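Local coordinates for nucleoporin NUP170 (Chaetomium thermophilum, PDB 5HAX), which is a large scaffold nucleoporin that probably helps build the inner ring of the nuclear pore complex, at residues L602-V607 / T716-F721; T627-V632 / S681-I686; A590-L595 / H673-L678. All coordinates share one frame; numbering follows the deposited sequence.

Interaction 1: residues L602-V607 / T716-F721; sequences LWKAKV and TYEQLF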
ATOM      1  N   LEU A 602      13.709  -9.268  -9.806  1.00 53.68           N
ATOM      2  CA  LEU A 602      14.423  -9.699 -11.004  1.00 52.06           C
ATOM      3  C   LEU A 602      14.518 -11.213 -11.126  1.00 45.04           C
ATOM      4  O   LEU A 602      14.207 -11.772 -12.181  1.00 47.92           O
ATOM      5  CB  LEU A 602      15.840  -9.114 -10.996  1.00 51.00           C
ATOM      6  CG  LEU A 602      16.155  -7.962 -11.946  1.00 59.45           C
ATOM      7  CD1 LEU A 602      15.132  -6.852 -11.812  1.00 64.43           C
ATOM      8  CD2 LEU A 602      17.557  -7.440 -11.662  1.00 56.43           C
ATOM      9  N   TRP A 603      14.931 -11.875 -10.043  1.00 48.29           N
ATOM     10  CA  TRP A 603      15.405 -13.254 -10.059  1.00 50.70           C
ATOM     11  C   TRP A 603      14.591 -14.175 -10.965  1.00 53.32           C
ATOM     12  O   TRP A 603      15.109 -14.711 -11.952  1.00 53.49           O
ATOM     13  CB  TRP A 603      15.408 -13.776  -8.620  1.00 44.25           C
ATOM     14  CG  TRP A 603      16.241 -14.993  -8.406  1.00 48.39           C
ATOM     15  CD1 TRP A 603      15.795 -16.263  -8.201  1.00 51.96           C
ATOM     16  CD2 TRP A 603      17.672 -15.056  -8.365  1.00 47.18           C
ATOM     17  NE1 TRP A 603      16.858 -17.116  -8.033  1.00 53.75           N
ATOM     18  CE2 TRP A 603      18.022 -16.399  -8.131  1.00 49.84           C
ATOM     19  CE3 TRP A 603      18.689 -14.107  -8.501  1.00 50.24           C
ATOM     20  CZ2 TRP A 603      19.346 -16.819  -8.031  1.00 51.16           C
ATOM     21  CZ3 TRP A 603      20.005 -14.527  -8.404  1.00 48.27           C
ATOM     22  CH2 TRP A 603      20.320 -15.871  -8.172  1.00 54.82           C
ATOM     23  N   LYS A 604      13.315 -14.374 -10.645  1.00 51.03           N
ATOM     24  CA  LYS A 604      12.480 -15.324 -11.369  1.00 52.76           C
ATOM     25  C   LYS A 604      11.804 -14.718 -12.592  1.00 47.42           C
ATOM     26  O   LYS A 604      11.076 -15.428 -13.293  1.00 62.28           O
ATOM     27  CB  LYS A 604      11.418 -15.908 -10.432  1.00 52.79           C
ATOM     28  CG  LYS A 604      11.986 -16.768  -9.311  1.00 54.97           C
ATOM     29  CD  LYS A 604      12.581 -18.064  -9.842  1.00 52.77           C
ATOM     30  CE  LYS A 604      13.127 -18.926  -8.717  1.00 53.11           C
ATOM     31  NZ  LYS A 604      13.629 -20.233  -9.215  1.00 59.48           N
ATOM     32  N   ALA A 605      12.028 -13.438 -12.871  1.00 49.52           N
ATOM     33  CA  ALA A 605      11.396 -12.787 -14.006  1.00 49.73           C
ATOM     34  C   ALA A 605      12.122 -13.122 -15.303  1.00 62.20           C
ATOM     35  O   ALA A 605      13.341 -13.319 -15.329  1.00 55.95           O
ATOM     36  CB  ALA A 605      11.375 -11.272 -13.810  1.00 55.20           C
ATOM     37  N   LYS A 606      11.353 -13.191 -16.388  1.00 61.05           N
ATOM     38  CA  LYS A 606      11.936 -13.297 -17.717  1.00 66.97           C
ATOM     39  C   LYS A 606      12.679 -12.012 -18.059  1.00 65.33           C
ATOM     40  O   LYS A 606      12.276 -10.915 -17.670  1.00 64.03           O
ATOM     41  CB  LYS A 606      10.852 -13.559 -18.764  1.00 65.83           C
ATOM     42  CG  LYS A 606       9.994 -14.787 -18.507  1.00 65.10           C
ATOM     43  CD  LYS A 606      10.798 -16.072 -18.604  1.00 70.62           C
ATOM     44  CE  LYS A 606       9.892 -17.292 -18.534  1.00 69.47           C
ATOM     45  NZ  LYS A 606      10.666 -18.562 -18.484  1.00 84.03           N
ATOM     46  N   VAL A 607      13.779 -12.154 -18.800  1.00 61.34           N
ATOM     47  CA  VAL A 607      14.570 -10.980 -19.160  1.00 62.76           C
ATOM     48  C   VAL A 607      13.825 -10.122 -20.178  1.00 66.84           C
ATOM     49  O   VAL A 607      13.851  -8.887 -20.100  1.00 62.31           O
ATOM     50  CB  VAL A 607      15.953 -11.403 -19.689  1.00 65.94           C
ATOM     51  CG1 VAL A 607      16.769 -10.176 -20.080  1.00 61.47           C
ATOM     52  CG2 VAL A 607      16.695 -12.224 -18.644  1.00 60.51           C
ATOM     53  N   THR A 716      15.443 -16.454 -17.782  1.00 60.47           N
ATOM     54  CA  THR A 716      15.223 -15.696 -16.559  1.00 61.26           C
ATOM     55  C   THR A 716      16.517 -15.017 -16.124  1.00 60.57           C
ATOM     56  O   THR A 716      17.610 -15.337 -16.599  1.00 56.82           O
ATOM     57  CB  THR A 716      14.707 -16.604 -15.438  1.00 55.00           C
ATOM     58  OG1 THR A 716      15.743 -17.505 -15.032  1.00 57.30           O
ATOM     59  CG2 THR A 716      13.491 -17.397 -15.896  1.00 63.80           C
ATOM     60  N   TYR A 717      16.382 -14.060 -15.203  1.00 60.55           N
ATOM     61  CA  TYR A 717      17.562 -13.410 -14.646  1.00 54.00           C
ATOM     62  C   TYR A 717      18.379 -14.383 -13.806  1.00 53.26           C
ATOM     63  O   TYR A 717      19.614 -14.320 -13.801  1.00 54.59           O
ATOM     64  CB  TYR A 717      17.155 -12.193 -13.818  1.00 51.62           C
ATOM     65  CG  TYR A 717      16.989 -10.935 -14.638  1.00 59.59           C
ATOM     66  CD1 TYR A 717      18.088 -10.157 -14.977  1.00 52.39           C
ATOM     67  CD2 TYR A 717      15.735 -10.524 -15.075  1.00 57.21           C
ATOM     68  CE1 TYR A 717      17.945  -9.004 -15.727  1.00 56.49           C
ATOM     69  CE2 TYR A 717      15.582  -9.373 -15.825  1.00 56.56           C
ATOM     70  CZ  TYR A 717      16.691  -8.617 -16.148  1.00 53.61           C
ATOM     71  OH  TYR A 717      16.546  -7.470 -16.894  1.00 55.74           O
ATOM     72  N   GLU A 718      17.708 -15.288 -13.090  1.00 46.82           N
ATOM     73  CA  GLU A 718      18.421 -16.320 -12.341  1.00 50.88           C
ATOM     74  C   GLU A 718      19.345 -17.115 -13.255  1.00 55.04           C
ATOM     75  O   GLU A 718      20.516 -17.344 -12.929  1.00 52.44           O
ATOM     76  CB  GLU A 718      17.425 -17.254 -11.653  1.00 49.36           C
ATOM     77  CG  GLU A 718      18.077 -18.448 -10.966  1.00 47.63           C
ATOM     78  CD  GLU A 718      17.072 -19.413 -10.372  1.00 52.42           C
ATOM     79  OE1 GLU A 718      17.479 -20.246  -9.535  1.00 56.30           O
ATOM     80  OE2 GLU A 718      15.884 -19.352 -10.751  1.00 56.50           O
ATOM     81  N   GLN A 719      18.827 -17.555 -14.404  1.00 56.32           N
ATOM     82  CA  GLN A 719      19.633 -18.344 -15.330  1.00 59.16           C
ATOM     83  C   GLN A 719      20.792 -17.524 -15.878  1.00 51.52           C
ATOM     84  O   GLN A 719      21.918 -18.023 -15.997  1.00 58.35           O
ATOM     85  CB  GLN A 719      18.749 -18.861 -16.464  1.00 55.66           C
ATOM     86  CG  GLN A 719      17.654 -19.813 -15.996  1.00 58.86           C
ATOM     87  CD  GLN A 719      16.469 -19.879 -16.943  1.00 64.90           C
ATOM     88  OE1 GLN A 719      16.354 -19.086 -17.877  1.00 65.07           O
ATOM     89  NE2 GLN A 719      15.574 -20.831 -16.700  1.00 69.23           N
ATOM     90  N   LEU A 720      20.534 -16.258 -16.216  1.00 52.48           N
ATOM     91  CA  LEU A 720      21.594 -15.367 -16.673  1.00 56.26           C
ATOM     92  C   LEU A 720      22.689 -15.223 -15.623  1.00 56.79           C
ATOM     93  O   LEU A 720      23.877 -15.169 -15.958  1.00 58.16           O
ATOM     94  CB  LEU A 720      20.998 -14.002 -17.013  1.00 55.48           C
ATOM     95  CG  LEU A 720      21.965 -12.888 -17.414  1.00 49.47           C
ATOM     96  CD1 LEU A 720      22.630 -13.215 -18.738  1.00 59.90           C
ATOM     97  CD2 LEU A 720      21.230 -11.557 -17.489  1.00 53.14           C
ATOM     98  N   PHE A 721      22.307 -15.164 -14.346  1.00 55.01           N
ATOM     99  CA  PHE A 721      23.263 -14.872 -13.282  1.00 54.81           C
ATOM    100  C   PHE A 721      24.056 -16.096 -12.847  1.00 49.03           C
ATOM    101  O   PHE A 721      25.226 -15.959 -12.474  1.00 57.10           O
ATOM    102  CB  PHE A 721      22.538 -14.301 -12.056  1.00 55.38           C
ATOM    103  CG  PHE A 721      21.901 -12.955 -12.277  1.00 51.85           C
ATOM    104  CD1 PHE A 721      22.396 -12.068 -13.221  1.00 53.11           C
ATOM    105  CD2 PHE A 721      20.804 -12.572 -11.522  1.00 53.81           C
ATOM    106  CE1 PHE A 721      21.806 -10.832 -13.407  1.00 53.02           C
ATOM    107  CE2 PHE A 721      20.212 -11.338 -11.708  1.00 54.42           C
ATOM    108  CZ  PHE A 721      20.714 -10.467 -12.650  1.00 51.78           C
TER
HETATM  109  O   HOH W   1      14.233  -7.212 -18.249  1.00 58.94           O

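Interaction 2: residues T627-V632 / S681-I686; sequences TIQENV and SISEGI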
ATOM      1  N   THR A 627      18.996   1.192 -10.633  1.00 59.72           N
ATOM      2  CA  THR A 627      19.000   1.318  -9.178  1.00 61.81           C
ATOM      3  C   THR A 627      19.393   0.005  -8.512  1.00 50.73           C
ATOM      4  O   THR A 627      20.155  -0.001  -7.539  1.00 55.56           O
ATOM      5  CB  THR A 627      17.628   1.775  -8.682  1.00 66.25           C
ATOM      6  OG1 THR A 627      16.638   0.803  -9.040  1.00 72.79           O
ATOM      7  CG2 THR A 627      17.257   3.122  -9.287  1.00 56.29           C
ATOM      8  N   ILE A 628      18.880  -1.117  -9.021  1.00 46.67           N
ATOM      9  CA  ILE A 628      19.253  -2.419  -8.473  1.00 49.01           C
ATOM     10  C   ILE A 628      20.760  -2.616  -8.578  1.00 54.65           C
ATOM     11  O   ILE A 628      21.421  -3.019  -7.614  1.00 44.61           O
ATOM     12  CB  ILE A 628      18.485  -3.544  -9.191  1.00 53.96           C
ATOM     13  CG1 ILE A 628      16.990  -3.445  -8.877  1.00 51.66           C
ATOM     14  CG2 ILE A 628      19.018  -4.914  -8.775  1.00 49.46           C
ATOM     15  CD1 ILE A 628      16.129  -4.366  -9.713  1.00 47.50           C
ATOM     16  N   GLN A 629      21.324  -2.324  -9.754  1.00 50.25           N
ATOM     17  CA  GLN A 629      22.762  -2.478  -9.949  1.00 48.56           C
ATOM     18  C   GLN A 629      23.548  -1.579  -9.003  1.00 48.93           C
ATOM     19  O   GLN A 629      24.547  -2.008  -8.414  1.00 49.33           O
ATOM     20  CB  GLN A 629      23.129  -2.170 -11.398  1.00 54.10           C
ATOM     21  CG  GLN A 629      24.619  -2.237 -11.676  1.00 58.61           C
ATOM     22  CD  GLN A 629      24.943  -2.095 -13.147  1.00 50.54           C
ATOM     23  OE1 GLN A 629      25.728  -2.867 -13.698  1.00 66.16           O
ATOM     24  NE2 GLN A 629      24.345  -1.101 -13.792  1.00 57.09           N
ATOM     25  N   GLU A 630      23.120  -0.324  -8.855  1.00 47.27           N
ATOM     26  CA  GLU A 630      23.793   0.581  -7.931  1.00 60.63           C
ATOM     27  C   GLU A 630      23.770   0.029  -6.512  1.00 55.18           C
ATOM     28  O   GLU A 630      24.785   0.071  -5.805  1.00 52.17           O
ATOM     29  CB  GLU A 630      23.136   1.960  -7.976  1.00 53.61           C
ATOM     30  CG  GLU A 630      23.366   2.717  -9.274  1.00 69.06           C
ATOM     31  CD  GLU A 630      22.634   4.045  -9.309  1.00 79.37           C
ATOM     32  OE1 GLU A 630      21.945   4.374  -8.320  1.00 78.92           O
ATOM     33  OE2 GLU A 630      22.746   4.760 -10.327  1.00 88.07           O
ATOM     34  N   ASN A 631      22.622  -0.499  -6.080  1.00 53.73           N
ATOM     35  CA  ASN A 631      22.525  -1.070  -4.741  1.00 52.09           C
ATOM     36  C   ASN A 631      23.464  -2.258  -4.578  1.00 43.35           C
ATOM     37  O   ASN A 631      24.152  -2.378  -3.558  1.00 43.46           O
ATOM     38  CB  ASN A 631      21.083  -1.485  -4.446  1.00 51.65           C
ATOM     39  CG  ASN A 631      20.165  -0.298  -4.223  1.00 56.79           C
ATOM     40  OD1 ASN A 631      20.614   0.801  -3.897  1.00 52.26           O
ATOM     41  ND2 ASN A 631      18.865  -0.518  -4.389  1.00 48.32           N
ATOM     42  N   VAL A 632      23.502  -3.152  -5.570  1.00 43.54           N
ATOM     43  CA  VAL A 632      24.407  -4.297  -5.503  1.00 51.63           C
ATOM     44  C   VAL A 632      25.853  -3.825  -5.442  1.00 49.21           C
ATOM     45  O   VAL A 632      26.666  -4.363  -4.679  1.00 42.63           O
ATOM     46  CB  VAL A 632      24.172  -5.234  -6.706  1.00 50.40           C
ATOM     47  CG1 VAL A 632      25.242  -6.322  -6.768  1.00 51.27           C
ATOM     48  CG2 VAL A 632      22.783  -5.858  -6.634  1.00 47.39           C
ATOM     49  N   SER A 681      28.511 -11.257 -10.628  1.00 47.73           N
ATOM     50  CA  SER A 681      27.774 -11.847 -11.740  1.00 48.06           C
ATOM     51  C   SER A 681      26.448 -11.129 -11.964  1.00 55.49           C
ATOM     52  O   SER A 681      26.020 -10.946 -13.110  1.00 51.27           O
ATOM     53  CB  SER A 681      27.543 -13.335 -11.482  1.00 50.06           C
ATOM     54  OG  SER A 681      26.825 -13.931 -12.548  1.00 53.79           O
ATOM     55  N   ILE A 682      25.780 -10.719 -10.882  1.00 53.58           N
ATOM     56  CA  ILE A 682      24.538  -9.958 -11.012  1.00 49.06           C
ATOM     57  C   ILE A 682      24.802  -8.640 -11.728  1.00 48.81           C
ATOM     58  O   ILE A 682      24.061  -8.245 -12.636  1.00 51.04           O
ATOM     59  CB  ILE A 682      23.900  -9.729  -9.628  1.00 51.50           C
ATOM     60  CG1 ILE A 682      23.278 -11.027  -9.103  1.00 49.46           C
ATOM     61  CG2 ILE A 682      22.822  -8.645  -9.696  1.00 49.30           C
ATOM     62  CD1 ILE A 682      23.014 -11.010  -7.609  1.00 52.66           C
ATOM     63  N   SER A 683      25.862  -7.936 -11.324  1.00 49.07           N
ATOM     64  CA  SER A 683      26.177  -6.654 -11.945  1.00 55.74           C
ATOM     65  C   SER A 683      26.548  -6.831 -13.412  1.00 51.89           C
ATOM     66  O   SER A 683      26.106  -6.057 -14.269  1.00 53.02           O
ATOM     67  CB  SER A 683      27.308  -5.967 -11.180  1.00 58.37           C
ATOM     68  OG  SER A 683      27.546  -4.669 -11.692  1.00 57.93           O
ATOM     69  N   GLU A 684      27.362  -7.844 -13.720  1.00 57.38           N
ATOM     70  CA  GLU A 684      27.678  -8.141 -15.114  1.00 60.26           C
ATOM     71  C   GLU A 684      26.418  -8.479 -15.899  1.00 60.16           C
ATOM     72  O   GLU A 684      26.233  -8.002 -17.025  1.00 51.99           O
ATOM     73  CB  GLU A 684      28.675  -9.298 -15.195  1.00 54.65           C
ATOM     74  CG  GLU A 684      30.071  -8.961 -14.698  1.00 60.58           C
ATOM     75  CD  GLU A 684      31.003 -10.155 -14.729  1.00 64.84           C
ATOM     76  OE1 GLU A 684      30.629 -11.189 -15.321  1.00 63.59           O
ATOM     77  OE2 GLU A 684      32.110 -10.061 -14.161  1.00 68.33           O
ATOM     78  N   GLY A 685      25.543  -9.304 -15.322  1.00 57.41           N
ATOM     79  CA  GLY A 685      24.312  -9.662 -16.009  1.00 52.53           C
ATOM     80  C   GLY A 685      23.438  -8.459 -16.305  1.00 57.53           C
ATOM     81  O   GLY A 685      22.879  -8.339 -17.398  1.00 57.55           O
ATOM     82  N   ILE A 686      23.309  -7.547 -15.339  1.00 53.51           N
ATOM     83  CA  ILE A 686      22.493  -6.357 -15.554  1.00 56.32           C
ATOM     84  C   ILE A 686      23.119  -5.469 -16.624  1.00 58.27           C
ATOM     85  O   ILE A 686      22.420  -4.951 -17.503  1.00 62.50           O
ATOM     86  CB  ILE A 686      22.293  -5.599 -14.229  1.00 47.55           C
ATOM     87  CG1 ILE A 686      21.373  -6.399 -13.301  1.00 49.79           C
ATOM     88  CG2 ILE A 686      21.693  -4.219 -14.484  1.00 57.05           C
ATOM     89  CD1 ILE A 686      21.314  -5.872 -11.882  1.00 50.96           C
TER

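Interaction 3: residues A590-L595 / H673-L678; sequences ALALYL and HALQKL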
ATOM      1  N   ALA A 590      22.422 -12.535   7.020  1.00 49.11           N
ATOM      2  CA  ALA A 590      22.040 -11.144   6.801  1.00 46.50           C
ATOM      3  C   ALA A 590      22.473 -10.663   5.422  1.00 53.80           C
ATOM      4  O   ALA A 590      21.716  -9.970   4.732  1.00 46.60           O
ATOM      5  CB  ALA A 590      22.650 -10.260   7.889  1.00 48.41           C
ATOM      6  N   LEU A 591      23.692 -11.015   5.005  1.00 49.60           N
ATOM      7  CA  LEU A 591      24.157 -10.626   3.678  1.00 45.29           C
ATOM      8  C   LEU A 591      23.316 -11.283   2.592  1.00 42.11           C
ATOM      9  O   LEU A 591      22.961 -10.642   1.596  1.00 42.74           O
ATOM     10  CB  LEU A 591      25.630 -10.993   3.509  1.00 46.13           C
ATOM     11  CG  LEU A 591      26.242 -10.713   2.134  1.00 53.30           C
ATOM     12  CD1 LEU A 591      26.196  -9.225   1.818  1.00 52.39           C
ATOM     13  CD2 LEU A 591      27.668 -11.241   2.071  1.00 55.76           C
ATOM     14  N   ALA A 592      22.989 -12.565   2.770  1.00 41.76           N
ATOM     15  CA  ALA A 592      22.133 -13.256   1.812  1.00 44.83           C
ATOM     16  C   ALA A 592      20.731 -12.663   1.797  1.00 49.13           C
ATOM     17  O   ALA A 592      20.121 -12.525   0.730  1.00 41.59           O
ATOM     18  CB  ALA A 592      22.079 -14.745   2.147  1.00 44.65           C
ATOM     19  N   LEU A 593      20.203 -12.309   2.970  1.00 45.37           N
ATOM     20  CA  LEU A 593      18.861 -11.739   3.038  1.00 45.18           C
ATOM     21  C   LEU A 593      18.811 -10.388   2.337  1.00 44.50           C
ATOM     22  O   LEU A 593      17.926 -10.139   1.509  1.00 42.23           O
ATOM     23  CB  LEU A 593      18.427 -11.610   4.499  1.00 45.65           C
ATOM     24  CG  LEU A 593      16.982 -11.182   4.765  1.00 47.95           C
ATOM     25  CD1 LEU A 593      15.995 -12.158   4.140  1.00 38.98           C
ATOM     26  CD2 LEU A 593      16.744 -11.061   6.264  1.00 46.99           C
ATOM     27  N   TYR A 594      19.766  -9.509   2.647  1.00 43.25           N
ATOM     28  CA  TYR A 594      19.814  -8.199   2.007  1.00 40.25           C
ATOM     29  C   TYR A 594      19.954  -8.329   0.495  1.00 45.55           C
ATOM     30  O   TYR A 594      19.199  -7.711  -0.265  1.00 44.35           O
ATOM     31  CB  TYR A 594      20.967  -7.383   2.590  1.00 39.61           C
ATOM     32  CG  TYR A 594      21.072  -5.982   2.033  1.00 46.31           C
ATOM     33  CD1 TYR A 594      19.959  -5.157   1.971  1.00 46.98           C
ATOM     34  CD2 TYR A 594      22.286  -5.481   1.582  1.00 50.09           C
ATOM     35  CE1 TYR A 594      20.047  -3.874   1.466  1.00 48.26           C
ATOM     36  CE2 TYR A 594      22.384  -4.197   1.075  1.00 46.40           C
ATOM     37  CZ  TYR A 594      21.263  -3.398   1.021  1.00 48.03           C
ATOM     38  OH  TYR A 594      21.351  -2.120   0.518  1.00 42.77           O
ATOM     39  N   LEU A 595      20.918  -9.135   0.039  1.00 47.57           N
ATOM     40  CA  LEU A 595      21.144  -9.288  -1.396  1.00 44.63           C
ATOM     41  C   LEU A 595      19.904  -9.823  -2.101  1.00 43.55           C
ATOM     42  O   LEU A 595      19.534  -9.335  -3.176  1.00 44.15           O
ATOM     43  CB  LEU A 595      22.335 -10.214  -1.646  1.00 50.86           C
ATOM     44  CG  LEU A 595      22.602 -10.569  -3.113  1.00 48.77           C
ATOM     45  CD1 LEU A 595      22.864  -9.313  -3.929  1.00 48.99           C
ATOM     46  CD2 LEU A 595      23.764 -11.543  -3.223  1.00 46.00           C
ATOM     47  N   HIS A 673      32.302 -16.138   0.052  1.00 63.41           N
ATOM     48  CA  HIS A 673      32.929 -15.994  -1.257  1.00 54.62           C
ATOM     49  C   HIS A 673      31.926 -16.229  -2.376  1.00 49.20           C
ATOM     50  O   HIS A 673      31.908 -15.491  -3.369  1.00 54.30           O
ATOM     51  CB  HIS A 673      34.101 -16.966  -1.390  1.00 65.57           C
ATOM     52  CG  HIS A 673      34.553 -17.165  -2.802  1.00 65.19           C
ATOM     53  ND1 HIS A 673      35.414 -16.298  -3.439  1.00 67.31           N
ATOM     54  CD2 HIS A 673      34.250 -18.126  -3.707  1.00 66.79           C
ATOM     55  CE1 HIS A 673      35.628 -16.719  -4.672  1.00 69.25           C
ATOM     56  NE2 HIS A 673      34.933 -17.826  -4.860  1.00 67.14           N
ATOM     57  N   ALA A 674      31.090 -17.259  -2.240  1.00 53.05           N
ATOM     58  CA  ALA A 674      30.107 -17.558  -3.276  1.00 58.63           C
ATOM     59  C   ALA A 674      29.122 -16.409  -3.452  1.00 54.53           C
ATOM     60  O   ALA A 674      28.749 -16.069  -4.580  1.00 53.66           O
ATOM     61  CB  ALA A 674      29.369 -18.852  -2.936  1.00 58.92           C
ATOM     62  N   LEU A 675      28.692 -15.796  -2.346  1.00 49.96           N
ATOM     63  CA  LEU A 675      27.772 -14.666  -2.440  1.00 46.71           C
ATOM     64  C   LEU A 675      28.406 -13.500  -3.185  1.00 49.80           C
ATOM     65  O   LEU A 675      27.755 -12.857  -4.016  1.00 47.48           O
ATOM     66  CB  LEU A 675      27.333 -14.223  -1.044  1.00 50.46           C
ATOM     67  CG  LEU A 675      26.379 -15.148  -0.284  1.00 46.90           C
ATOM     68  CD1 LEU A 675      26.116 -14.595   1.109  1.00 50.64           C
ATOM     69  CD2 LEU A 675      25.070 -15.326  -1.043  1.00 50.61           C
ATOM     70  N   GLN A 676      29.678 -13.210  -2.902  1.00 58.28           N
ATOM     71  CA  GLN A 676      30.352 -12.107  -3.578  1.00 54.46           C
ATOM     72  C   GLN A 676      30.537 -12.389  -5.062  1.00 51.73           C
ATOM     73  O   GLN A 676      30.472 -11.463  -5.880  1.00 51.42           O
ATOM     74  CB  GLN A 676      31.697 -11.832  -2.907  1.00 52.27           C
ATOM     75  CG  GLN A 676      31.567 -11.233  -1.516  1.00 63.47           C
ATOM     76  CD  GLN A 676      32.907 -10.964  -0.862  1.00 77.51           C
ATOM     77  OE1 GLN A 676      33.419  -9.845  -0.909  1.00 75.03           O
ATOM     78  NE2 GLN A 676      33.479 -11.989  -0.241  1.00 66.66           N
ATOM     79  N   LYS A 677      30.763 -13.651  -5.434  1.00 54.01           N
ATOM     80  CA  LYS A 677      30.835 -13.999  -6.849  1.00 54.03           C
ATOM     81  C   LYS A 677      29.479 -13.858  -7.526  1.00 57.40           C
ATOM     82  O   LYS A 677      29.412 -13.524  -8.715  1.00 50.70           O
ATOM     83  CB  LYS A 677      31.367 -15.422  -7.016  1.00 55.68           C
ATOM     84  CG  LYS A 677      32.884 -15.522  -6.979  1.00 63.01           C
ATOM     85  CD  LYS A 677      33.505 -14.940  -8.241  1.00 69.66           C
ATOM     86  CE  LYS A 677      35.021 -14.933  -8.172  1.00 80.73           C
ATOM     87  NZ  LYS A 677      35.620 -14.283  -9.368  1.00 92.54           N
ATOM     88  N   LEU A 678      28.393 -14.111  -6.794  1.00 54.56           N
ATOM     89  CA  LEU A 678      27.067 -13.896  -7.359  1.00 48.83           C
ATOM     90  C   LEU A 678      26.790 -12.411  -7.548  1.00 45.09           C
ATOM     91  O   LEU A 678      26.154 -12.012  -8.529  1.00 49.75           O
ATOM     92  CB  LEU A 678      26.008 -14.536  -6.459  1.00 54.71           C
ATOM     93  CG  LEU A 678      24.553 -14.411  -6.919  1.00 55.43           C
ATOM     94  CD1 LEU A 678      24.357 -15.036  -8.292  1.00 48.52           C
ATOM     95  CD2 LEU A 678      23.624 -15.051  -5.899  1.00 50.55           C
TER

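Interaction 1: residues L602-V607 / T716-F721
E718 OE2 takes a salt bridge from K604 NZ at 2.9 Å, and the ammonium group meets the syn side of the carboxylate, 21° out of its plane. The two side chains run side by side. The other carboxylate oxygen, OE1, bonds to N14 of helix 5-20, so both carboxylate oxygens have a partner. The aliphatic part of E718 lies on W603: E718 CB sits over a face of the indole, 3.7 Å from the centroid of the five-membered ring. W603 CG stands anti to the backbone N (chi1 -162°), which brings the indole back against the E718 side chain. Beyond E718, W603 CZ3 touches F721 CD2 at 3.8 Å. W603 NE1 also bonds to N14. A serine in place of W603 would probably leave N14 without this donor, and E718 CB and F721 without the surface they pack on.

The loop here makes a type I turn from L602 to A605 and serves the start of helix 717-722. T716 is the N-cap and forms a capping box with Q719: T716 OG1 accepts from Q719 N, and Q719 OE1 accepts from T716 N. Loop carbonyls take the two amides between them. Y717 N bonds to A605 O at 3.1 Å, and E718 N bonds to W603 O at 2.9 Å. The Y717 ring is held between two aliphatic groups. L602 CG lies over the centre of one face, 4.0 Å from the centroid, and V607 CG2 lies over the opposite face at 4.1 Å.

Interaction 2: residues T627-V632 / S681-I686
I628 and I686 each set CG1 anti to the carbonyl carbon, beside the backbone N (chi1 -67° and -70°), which leaves CG2 anti to that nitrogen. In I628 this turns the CG2 methyl to the facing helix, where it meets the end of the I686 chain, CD1, at 4.0 Å. The two side chains cross at about a right angle. The branch methyl of I686 does a second job: its CG2 packs on Q629 CB at 4.0 Å, as the two side chains slide past each other in opposite directions. One turn along, V632 CG2 meets I682 CG2 methyl to methyl at 4.1 Å, again with the chains nearly perpendicular.

These contacts join helices 622-640 and 663-694, which run nearly antiparallel. Their short segments make an angle of 154° and approach to 9.7 Å between axes. The pair belongs to the alpha-helical C-terminal part of this nucleoporin. The extended Q629 chain reaches beside S683. The S683 hydroxyl hydrogen-bonds to E633, a turn further along the first helix, so a polar link borders the apolar methyls. I628 and I686 also touch L602.

Interaction 3: residues A590-L595 / H673-L678
L675 reaches across to L591 with one methyl, CD1, which lies 3.8 Å from L591 CD2 and 4.0 Å from L591 CG. The two leucines slide past each other in opposite directions, so the methyl rests alongside the L591 branch point. The same CD1 also reaches A592, 4.2 Å from its CB and 4.1 Å from its backbone N. This one methyl therefore touches two successive residues of the facing helix. The small A592 side chain probably lets it come this close to the backbone. One turn on, L595 CD2 takes over, 4.3 Å from L675 O and 4.4 Å from L678 CD2. No hydrogen bond spans the two segments, and the touching residues are buried.

The torsions explain who reaches whom. L675 CG stands anti to its carbonyl carbon (chi1 -71°), and its chain then extends to carry CD1 across. L591 has CG anti to the backbone N (chi1 177°), which sends its branch out to meet that methyl. The backbones stay well apart: the segment axes come no closer than 10.9 Å. The N-to-C directions are only 19° apart, so the two helices run nearly parallel, joined by leucine side chains, in the alpha-helical C-terminal part of the protein.

Further out, L672 and M679 of helix 663-694 extend the apolar surface met by L591 and L595. Helix 5-20 packs on A592 through V12 and on L678 through A9 and V13. L591 also touches L530 of helix 522-533 and L635 of helix 622-640, so helix 586-599 lies among four other helices of the chain.

How the interactions relate
Helix 663-694 supplies one side of both interaction 2 and interaction 3, whose centres lie about 13 Å apart. They meet where I682 CD1 packs on L595 CD1 at 4.1 Å. Interaction 1 has its centre about 12 Å from that of interaction 2. The two are joined by a probable hydrogen bond of 2.6 Å between F721 O and S681 OG, and by packing of L602 on I628. Interactions 1 and 3 are about 17 Å apart between centres, yet L678 touches both W603 and F721. All three lie in the alpha-helical C-terminal part of the chain. Together they link helices 586-599, 622-640, 663-694 and 717-722 through touching side chains.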